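Local coordinates for endoglucanase, glycoside hydrolase family 5 protein (Cytophaga hutchinsonii, PDB 5IHS) that probably hydrolyses internal beta-1,4-glycosidic bonds of cellulose, acting in the periplasm as an endoglucanase with a TIM-barrel fold, at residues Asp77-Thr82 with Asp318-Lys323; Tyr174-Ile179 with Asn208-Gln213; Ser199-Glu204 with Arg231-Lys236. All coordinates share one frame; numbering follows the deposited sequence. Where two conformers were deposited one is given.

Contact 1: residues Asp77-Thr82 with Asp318-Lys323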
loop_
_atom_site.group_PDB
_atom_site.type_symbol
_atom_site.label_atom_id
_atom_site.label_comp_id
_atom_site.label_asym_id
_atom_site.label_seq_id
_atom_site.Cartn_x
_atom_site.Cartn_y
_atom_site.Cartn_z
ATOM N N ASP A 77 15.776 0.315 -8.333
ATOM C CA ASP A 77 17.144 0.755 -8.585
ATOM C C ASP A 77 17.288 2.270 -8.539
ATOM O O ASP A 77 18.301 2.779 -8.052
ATOM C CB ASP A 77 17.621 0.298 -9.960
ATOM C CG ASP A 77 17.818 -1.200 -10.067
ATOM O OD1 ASP A 77 17.849 -1.905 -9.033
ATOM O OD2 ASP A 77 17.965 -1.668 -11.218
ATOM N N ASP A 78 16.315 3.005 -9.072
ATOM C CA ASP A 78 16.406 4.458 -9.153
ATOM C C ASP A 78 15.617 5.165 -8.059
ATOM O O ASP A 78 16.085 6.168 -7.515
ATOM C CB ASP A 78 15.935 4.952 -10.527
ATOM C CG ASP A 78 16.099 6.449 -10.681
ATOM O OD1 ASP A 78 17.254 6.903 -10.798
ATOM O OD2 ASP A 78 15.076 7.166 -10.643
ATOM N N TRP A 79 14.419 4.690 -7.742
ATOM C CA TRP A 79 13.629 5.312 -6.690
ATOM C C TRP A 79 13.935 4.747 -5.303
ATOM O O TRP A 79 13.483 5.319 -4.311
ATOM C CB TRP A 79 12.122 5.188 -6.984
ATOM C CG TRP A 79 11.646 6.049 -8.127
ATOM C CD1 TRP A 79 12.183 6.128 -9.381
ATOM C CD2 TRP A 79 10.538 6.951 -8.112
ATOM N NE1 TRP A 79 11.482 7.024 -10.146
ATOM C CE2 TRP A 79 10.472 7.553 -9.385
ATOM C CE3 TRP A 79 9.613 7.326 -7.137
ATOM C CZ2 TRP A 79 9.516 8.513 -9.706
ATOM C CZ3 TRP A 79 8.667 8.281 -7.467
ATOM C CH2 TRP A 79 8.636 8.862 -8.733
ATOM N N LYS A 80 14.654 3.631 -5.209
ATOM C CA LYS A 80 14.990 3.013 -3.923
ATOM C C LYS A 80 13.738 2.588 -3.154
ATOM O O LYS A 80 13.715 2.607 -1.924
ATOM C CB LYS A 80 15.904 3.901 -3.073
ATOM C CG LYS A 80 17.105 4.467 -3.831
ATOM C CD LYS A 80 17.976 3.412 -4.502
ATOM C CE LYS A 80 19.170 4.068 -5.189
ATOM N NZ LYS A 80 20.008 3.109 -5.942
ATOM N N CYS A 81 12.709 2.144 -3.870
ATOM C CA CYS A 81 11.553 1.553 -3.204
ATOM C C CYS A 81 11.918 0.231 -2.540
ATOM O O CYS A 81 12.561 -0.632 -3.151
ATOM C CB CYS A 81 10.442 1.270 -4.213
ATOM S SG CYS A 81 9.625 2.690 -4.897
ATOM N N THR A 82 11.439 0.043 -1.309
ATOM C CA THR A 82 11.500 -1.255 -0.649
ATOM C C THR A 82 10.169 -1.996 -0.695
ATOM O O THR A 82 10.110 -3.164 -0.281
ATOM C CB THR A 82 12.003 -1.112 0.785
ATOM O OG1 THR A 82 11.145 -0.208 1.483
ATOM C CG2 THR A 82 13.444 -0.611 0.817
ATOM N N ASP A 318 12.773 11.912 -3.926
ATOM C CA ASP A 318 13.885 12.399 -3.122
ATOM C C ASP A 318 13.823 11.836 -1.702
ATOM O O ASP A 318 14.859 11.460 -1.133
ATOM C CB ASP A 318 13.882 13.926 -3.083
ATOM C CG ASP A 318 14.355 14.579 -4.389
ATOM O OD1 ASP A 318 14.852 13.874 -5.300
ATOM O OD2 ASP A 318 14.251 15.836 -4.482
ATOM N N ASP A 319 12.622 11.772 -1.109
ATOM C CA ASP A 319 12.472 11.200 0.231
ATOM C C ASP A 319 12.845 9.718 0.246
ATOM O O ASP A 319 13.549 9.260 1.153
ATOM C CB ASP A 319 11.045 11.439 0.738
ATOM C CG ASP A 319 10.756 10.764 2.076
ATOM O OD1 ASP A 319 11.137 11.349 3.116
ATOM O OD2 ASP A 319 10.158 9.651 2.091
ATOM N N LEU A 320 12.401 8.955 -0.757
ATOM C CA LEU A 320 12.770 7.540 -0.846
ATOM C C LEU A 320 14.278 7.355 -0.948
ATOM O O LEU A 320 14.857 6.497 -0.268
ATOM C CB LEU A 320 12.099 6.885 -2.052
ATOM C CG LEU A 320 10.585 6.708 -1.956
ATOM C CD1 LEU A 320 10.015 6.271 -3.283
ATOM C CD2 LEU A 320 10.222 5.722 -0.882
ATOM N N ARG A 321 14.929 8.114 -1.828
ATOM C CA ARG A 321 16.365 7.952 -2.016
ATOM C C ARG A 321 17.116 8.293 -0.737
ATOM O O ARG A 321 18.070 7.603 -0.361
ATOM C CB ARG A 321 16.814 8.811 -3.199
ATOM C CG ARG A 321 16.402 8.200 -4.536
ATOM C CD ARG A 321 16.529 9.142 -5.730
ATOM N NE ARG A 321 17.881 9.577 -6.043
ATOM C CZ ARG A 321 18.735 8.906 -6.807
ATOM N NH1 ARG A 321 18.424 7.719 -7.317
ATOM N NH2 ARG A 321 19.925 9.430 -7.052
ATOM N N LEU A 322 16.692 9.347 -0.052
ATOM C CA LEU A 322 17.346 9.782 1.168
ATOM C C LEU A 322 17.197 8.756 2.280
ATOM O O LEU A 322 18.165 8.463 2.991
ATOM C CB LEU A 322 16.713 11.097 1.595
ATOM C CG LEU A 322 17.173 11.669 2.919
ATOM C CD1 LEU A 322 18.606 12.127 2.785
ATOM C CD2 LEU A 322 16.272 12.815 3.333
ATOM N N LYS A 323 15.998 8.218 2.465
ATOM C CA LYS A 323 15.725 7.378 3.622
ATOM C C LYS A 323 15.970 5.907 3.371
ATOM O O LYS A 323 16.427 5.199 4.276
ATOM C CB LYS A 323 14.300 7.609 4.087
ATOM C CG LYS A 323 14.178 9.029 4.568
ATOM C CD LYS A 323 12.852 9.311 5.152
ATOM C CE LYS A 323 12.768 10.718 5.682
ATOM N NZ LYS A 323 11.341 11.050 5.814
#

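Contact 2: residues Tyr174-Ile179 with Asn208-Gln213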
loop_
_atom_site.group_PDB
_atom_site.type_symbol
_atom_site.label_atom_id
_atom_site.label_comp_id
_atom_site.label_asym_id
_atom_site.label_seq_id
_atom_site.Cartn_x
_atom_site.Cartn_y
_atom_site.Cartn_z
ATOM N N TYR A 174 -16.507 -8.610 6.695
ATOM C CA TYR A 174 -15.935 -8.868 5.378
ATOM C C TYR A 174 -14.476 -9.283 5.501
ATOM O O TYR A 174 -14.042 -10.284 4.910
ATOM C CB TYR A 174 -16.055 -7.622 4.488
ATOM C CG TYR A 174 -15.071 -7.657 3.341
ATOM C CD1 TYR A 174 -15.371 -8.328 2.160
ATOM C CD2 TYR A 174 -13.824 -7.060 3.446
ATOM C CE1 TYR A 174 -14.463 -8.397 1.120
ATOM C CE2 TYR A 174 -12.920 -7.127 2.411
ATOM C CZ TYR A 174 -13.238 -7.802 1.253
ATOM O OH TYR A 174 -12.357 -7.895 0.204
ATOM N N ALA A 175 -13.701 -8.517 6.270
ATOM C CA ALA A 175 -12.269 -8.773 6.367
ATOM C C ALA A 175 -11.990 -10.113 7.024
ATOM O O ALA A 175 -11.087 -10.837 6.603
ATOM C CB ALA A 175 -11.574 -7.649 7.133
ATOM N N GLU A 176 -12.738 -10.445 8.069
ATOM C CA GLU A 176 -12.553 -11.727 8.733
ATOM C C GLU A 176 -12.773 -12.892 7.772
ATOM O O GLU A 176 -12.042 -13.887 7.817
ATOM C CB GLU A 176 -13.460 -11.799 9.962
ATOM C CG GLU A 176 -12.948 -10.906 11.083
ATOM C CD GLU A 176 -13.874 -10.817 12.262
ATOM O OE1 GLU A 176 -15.111 -10.875 12.068
ATOM O OE2 GLU A 176 -13.355 -10.674 13.387
ATOM N N GLY A 177 -13.780 -12.793 6.898
ATOM C CA GLY A 177 -14.008 -13.850 5.926
ATOM C C GLY A 177 -12.852 -14.008 4.956
ATOM O O GLY A 177 -12.463 -15.126 4.612
ATOM N N VAL A 178 -12.295 -12.888 4.490
ATOM C CA VAL A 178 -11.158 -12.946 3.573
ATOM C C VAL A 178 -9.900 -13.437 4.289
ATOM O O VAL A 178 -9.132 -14.239 3.744
ATOM C CB VAL A 178 -10.942 -11.586 2.882
ATOM C CG1 VAL A 178 -9.687 -11.618 2.013
ATOM C CG2 VAL A 178 -12.149 -11.226 2.022
ATOM N N ILE A 179 -9.661 -12.962 5.513
ATOM C CA ILE A 179 -8.498 -13.414 6.277
ATOM C C ILE A 179 -8.511 -14.932 6.437
ATOM O O ILE A 179 -7.483 -15.597 6.271
ATOM C CB ILE A 179 -8.428 -12.684 7.632
ATOM C CG1 ILE A 179 -8.110 -11.193 7.423
ATOM C CG2 ILE A 179 -7.391 -13.322 8.553
ATOM C CD1 ILE A 179 -8.404 -10.344 8.640
ATOM N N ASN A 208 -12.253 -2.135 18.266
ATOM C CA ASN A 208 -12.777 -3.479 18.045
ATOM C C ASN A 208 -11.897 -4.179 17.028
ATOM O O ASN A 208 -12.322 -4.461 15.894
ATOM C CB ASN A 208 -14.227 -3.434 17.576
ATOM C CG ASN A 208 -14.818 -4.820 17.404
ATOM O OD1 ASN A 208 -14.342 -5.806 17.989
ATOM N ND2 ASN A 208 -15.854 -4.907 16.590
ATOM N N PRO A 209 -10.659 -4.488 17.405
ATOM C CA PRO A 209 -9.706 -5.024 16.436
ATOM C C PRO A 209 -10.010 -6.462 16.058
ATOM O O PRO A 209 -10.723 -7.201 16.744
ATOM C CB PRO A 209 -8.369 -4.925 17.175
ATOM C CG PRO A 209 -8.747 -5.007 18.630
ATOM C CD PRO A 209 -10.021 -4.232 18.711
ATOM N N ILE A 210 -9.443 -6.850 14.923
ATOM C CA ILE A 210 -9.436 -8.241 14.490
ATOM C C ILE A 210 -8.349 -8.949 15.290
ATOM O O ILE A 210 -7.158 -8.684 15.116
ATOM C CB ILE A 210 -9.187 -8.345 12.984
ATOM C CG1 ILE A 210 -10.346 -7.691 12.227
ATOM C CG2 ILE A 210 -9.044 -9.806 12.570
ATOM C CD1 ILE A 210 -10.053 -7.412 10.765
ATOM N N THR A 211 -8.763 -9.831 16.189
ATOM C CA THR A 211 -7.861 -10.458 17.158
ATOM C C THR A 211 -7.264 -11.722 16.544
ATOM O O THR A 211 -7.533 -12.859 16.944
ATOM C CB THR A 211 -8.601 -10.700 18.471
ATOM O OG1 THR A 211 -9.847 -11.343 18.201
ATOM C CG2 THR A 211 -8.880 -9.367 19.183
ATOM N N ARG A 212 -6.447 -11.484 15.514
ATOM C CA ARG A 212 -5.771 -12.523 14.753
ATOM C C ARG A 212 -4.332 -12.076 14.511
ATOM O O ARG A 212 -4.007 -10.890 14.602
ATOM C CB ARG A 212 -6.494 -12.799 13.419
ATOM C CG ARG A 212 -7.962 -13.184 13.602
ATOM C CD ARG A 212 -8.678 -13.461 12.292
ATOM N NE ARG A 212 -10.083 -13.782 12.525
ATOM C CZ ARG A 212 -10.932 -14.164 11.581
ATOM N NH1 ARG A 212 -10.524 -14.283 10.329
ATOM N NH2 ARG A 212 -12.196 -14.424 11.885
ATOM N N GLN A 213 -3.468 -13.040 14.199
ATOM C CA GLN A 213 -2.052 -12.755 14.036
ATOM C C GLN A 213 -1.765 -11.917 12.790
ATOM O O GLN A 213 -2.336 -12.147 11.725
ATOM C CB GLN A 213 -1.325 -14.093 13.926
ATOM C CG GLN A 213 0.180 -14.005 13.868
ATOM C CD GLN A 213 0.795 -13.627 15.203
ATOM O OE1 GLN A 213 0.296 -14.020 16.264
ATOM N NE2 GLN A 213 1.887 -12.860 15.157
HETATM O O HOH W 1 -13.948 -15.581 9.721
#

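Contact 3: residues Ser199-Glu204 with Arg231-Lys236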
loop_
_atom_site.group_PDB
_atom_site.type_symbol
_atom_site.label_atom_id
_atom_site.label_comp_id
_atom_site.label_asym_id
_atom_site.label_seq_id
_atom_site.Cartn_x
_atom_site.Cartn_y
_atom_site.Cartn_z
ATOM N N SER A 199 -10.416 5.081 4.720
ATOM C CA SER A 199 -9.307 4.611 5.548
ATOM C C SER A 199 -8.714 5.732 6.399
ATOM O O SER A 199 -7.501 5.890 6.529
ATOM C CB SER A 199 -8.262 3.846 4.730
ATOM O OG SER A 199 -8.842 2.599 4.369
ATOM N N GLN A 200 -9.600 6.478 7.057
ATOM C CA GLN A 200 -9.217 7.489 8.036
ATOM C C GLN A 200 -9.482 7.087 9.476
ATOM O O GLN A 200 -8.691 7.430 10.358
ATOM C CB GLN A 200 -9.925 8.821 7.758
ATOM C CG GLN A 200 -9.456 9.446 6.476
ATOM C CD GLN A 200 -10.322 10.594 6.017
ATOM O OE1 GLN A 200 -10.999 11.243 6.815
ATOM N NE2 GLN A 200 -10.306 10.850 4.722
ATOM N N LEU A 201 -10.588 6.392 9.742
ATOM C CA LEU A 201 -11.098 6.249 11.107
ATOM C C LEU A 201 -10.524 5.003 11.793
ATOM O O LEU A 201 -11.220 4.069 12.205
ATOM C CB LEU A 201 -12.623 6.310 11.117
ATOM C CG LEU A 201 -13.175 7.654 10.606
ATOM C CD1 LEU A 201 -14.696 7.642 10.612
ATOM C CD2 LEU A 201 -12.654 8.853 11.378
ATOM N N VAL A 202 -9.198 5.039 11.947
ATOM C CA VAL A 202 -8.461 3.928 12.529
ATOM C C VAL A 202 -8.832 3.696 13.986
ATOM O O VAL A 202 -8.681 2.578 14.482
ATOM C CB VAL A 202 -6.945 4.101 12.303
ATOM C CG1 VAL A 202 -6.617 3.877 10.837
ATOM C CG2 VAL A 202 -6.448 5.479 12.745
ATOM N N THR A 203 -9.315 4.715 14.704
ATOM C CA THR A 203 -9.703 4.478 16.097
ATOM C C THR A 203 -10.879 3.512 16.218
ATOM O O THR A 203 -11.024 2.853 17.254
ATOM C CB THR A 203 -10.048 5.770 16.834
ATOM O OG1 THR A 203 -11.111 6.454 16.156
ATOM C CG2 THR A 203 -8.835 6.663 16.984
ATOM N N GLU A 204 -11.745 3.425 15.204
ATOM C CA GLU A 204 -12.868 2.492 15.297
ATOM C C GLU A 204 -12.380 1.051 15.217
ATOM O O GLU A 204 -12.881 0.171 15.932
ATOM C CB GLU A 204 -13.907 2.783 14.213
ATOM C CG GLU A 204 -14.507 4.159 14.334
ATOM C CD GLU A 204 -15.524 4.507 13.261
ATOM O OE1 GLU A 204 -15.569 3.824 12.206
ATOM O OE2 GLU A 204 -16.271 5.483 13.489
ATOM N N ARG A 231 -3.404 13.149 12.132
ATOM C CA ARG A 231 -2.306 12.611 12.929
ATOM C C ARG A 231 -2.769 12.296 14.344
ATOM O O ARG A 231 -2.358 11.288 14.926
ATOM C CB ARG A 231 -1.118 13.571 12.944
ATOM C CG ARG A 231 -0.385 13.650 11.614
ATOM C CD ARG A 231 0.932 14.427 11.719
ATOM N NE ARG A 231 0.743 15.870 11.837
ATOM C CZ ARG A 231 0.557 16.702 10.818
ATOM N NH1 ARG A 231 0.515 16.253 9.572
ATOM N NH2 ARG A 231 0.418 18.003 11.048
ATOM N N ASN A 232 -3.653 13.126 14.906
ATOM C CA ASN A 232 -4.165 12.854 16.245
ATOM C C ASN A 232 -5.019 11.592 16.268
ATOM O O ASN A 232 -4.950 10.807 17.224
ATOM C CB ASN A 232 -4.981 14.044 16.757
ATOM C CG ASN A 232 -4.135 15.246 17.083
ATOM O OD1 ASN A 232 -2.921 15.143 17.244
ATOM N ND2 ASN A 232 -4.777 16.405 17.187
ATOM N N GLU A 233 -5.838 11.386 15.229
ATOM C CA GLU A 233 -6.599 10.145 15.099
ATOM C C GLU A 233 -5.659 8.945 15.067
ATOM O O GLU A 233 -5.882 7.940 15.755
ATOM C CB GLU A 233 -7.444 10.226 13.819
ATOM C CG GLU A 233 -8.175 8.952 13.384
ATOM C CD GLU A 233 -9.432 8.663 14.174
ATOM O OE1 GLU A 233 -9.928 9.581 14.871
ATOM O OE2 GLU A 233 -9.921 7.513 14.085
ATOM N N ALA A 234 -4.603 9.026 14.257
ATOM C CA ALA A 234 -3.639 7.935 14.181
ATOM C C ALA A 234 -2.997 7.663 15.537
ATOM O O ALA A 234 -2.886 6.507 15.959
ATOM C CB ALA A 234 -2.584 8.272 13.131
ATOM N N GLN A 235 -2.579 8.719 16.241
ATOM C CA GLN A 235 -1.946 8.535 17.548
ATOM C C GLN A 235 -2.889 7.854 18.534
ATOM O O GLN A 235 -2.472 6.985 19.309
ATOM C CB GLN A 235 -1.475 9.884 18.097
ATOM C CG GLN A 235 -0.799 9.791 19.456
ATOM C CD GLN A 235 0.514 9.013 19.392
ATOM O OE1 GLN A 235 1.467 9.436 18.727
ATOM N NE2 GLN A 235 0.563 7.859 20.058
ATOM N N LYS A 236 -4.169 8.235 18.513
ATOM C CA LYS A 236 -5.139 7.604 19.402
ATOM C C LYS A 236 -5.292 6.117 19.097
ATOM O O LYS A 236 -5.447 5.304 20.011
ATOM C CB LYS A 236 -6.479 8.346 19.325
ATOM C CG LYS A 236 -6.427 9.734 19.959
ATOM C CD LYS A 236 -7.714 10.521 19.785
ATOM C CE LYS A 236 -7.537 11.962 20.260
ATOM N NZ LYS A 236 -8.811 12.731 20.316
#

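Contact 1: residues Asp77-Thr82 with Asp318-Lys323
In this TIM barrel the turn from helix 69-77 into strand 83-89 is covered by the C-terminal helix 311-329, with Asp-78, Trp-79, Lys-80 and Cys-81 lying against Leu-320 and Arg-321. Lys-80, the first residue to leave helical geometry, has a positive phi of 62° and comes closest through the backbone, its CA 5.5 Å from the CA of Arg-321. Its CG then lies 3.9 Å from Arg-321 CG as the two chains pass at a slant. The bend at chi2 (-55°) turns the rest of the lysine chain away from the helix and back to its own turn, where NZ gives a 2.7 Å hydrogen bond to Asp-77 O. With an alanine here, Asp-77 O would probably lose that ammonium donor and Arg-321 CG the methylene that lies against it. Leu-320 packs against the loop backbone: its CB is 3.1 Å from Trp-79 O, while CD1 reaches the edge of the indole at CE3 and lies 3.9 Å from Cys-81 SG. The carboxylate of Asp-78 pairs chiefly with Arg-317, and only a long charge contact links it to Arg-321. The firm polar link is Arg-321 NH1 to Asp-78 O, a 2.8 Å hydrogen bond in the plane of both the guanidinium and the carbonyl, directed at an oxygen lone pair.

Contact 2: residues Tyr174-Ile179 with Asn208-Gln213
The connection that follows helix 202-207 and runs toward barrel strand 215-221 docks on the flank of helix 167-185, and two of its side chains, Ile-210 and Arg-212, do the touching. They stand on either side of Thr-211, the centre of an inverse gamma turn, and both point at the helix. Arg-212, in the conformer described here (one of two deposited), is stretched from CG to NE, with chi2 and chi3 both close to 180°, and this length carries its guanidinium across to Glu-176. NH1 donates to Glu-176 O at 3.0 Å, a bent bond with 141° at the hydrogen and the acceptor tilted from the guanidinium plane. The same helical carbonyl also takes a bond from Thr-180 OG1. A water accepts from Arg-212 NH2 at 3.0 Å and returns a weak bond to Glu-176 O. The aliphatic part of Glu-176 lies over one guanidinium face, CB 3.5 Å from NH2, whereas Ile-179 CG2 meets the guanidinium at its edge. The Glu-176 carboxylate stays beyond salt-bridge range of Arg-212. Ile-210 and Ile-179 meet tip to tip, their CD1 atoms 4.0 Å apart, and Ala-175 CB touches Ile-210 CD1 at 3.9 Å. This apolar patch continues into the barrel wall: Ala-175 and Ile-210 rest on Val-193, and Ile-179 packs on Ile-191 of the same strand and Ile-215 of the next.

Contact 3: residues Ser199-Glu204 with Arg231-Lys236
Two torsions in Glu-233 fold its carboxylate round to Thr-203: CG stands opposite the backbone N (chi1 172°), and the bend at chi2 (78°) turns the acid across to the threonine. In Thr-203, a chi1 of 58° sets OG1 between the backbone N and the carbonyl carbon, which brings the hydroxyl to the same side as its own N-H. Both then grip a single oxygen. Glu-233 OE2 accepts from Thr-203 N at 2.9 Å and, more closely, from Thr-203 OG1 at 2.6 Å. The amide arrives on the anti side and the hydroxyl on the syn side, both from the same face of the carboxylate and well out of its plane. Packing surrounds this polar point: Val-202 CG2 lies 3.9 Å from Glu-233 CG, the Gln-200 carbonyl oxygen is close to that same CG, and Thr-203 CG2 touches Lys-236 CB at 3.7 Å. The contact thus joins helix 202-207 to helix 228-239, its neighbour on the outside of the barrel. A carboxylate oxygen receiving one N-H and one O-H at the beginning of a helix, near the positive end of the helix dipole, is likely to be held in its ionised form.

How the contacts relate
From the N terminus, the chain enters contact 1 at 77-82, just before strand 83-89, and meets its partner only at 318-323 on the last helix, so that one long closure brings the early and final parts of the barrel together. Contacts 2 and 3 both fall within that span. They cross: 174-179 comes first, then 199-204, which goes on to pair with 231-236, and between those two runs 208-213, the partner of 174-179. Contact 2 ties helix 167-185 to the loop after helix 202-207, and contact 3 ties the start of helix 202-207 to helix 228-239. Contact 2 lies across the chain's centre from contact 1, their centres about 32 Å apart.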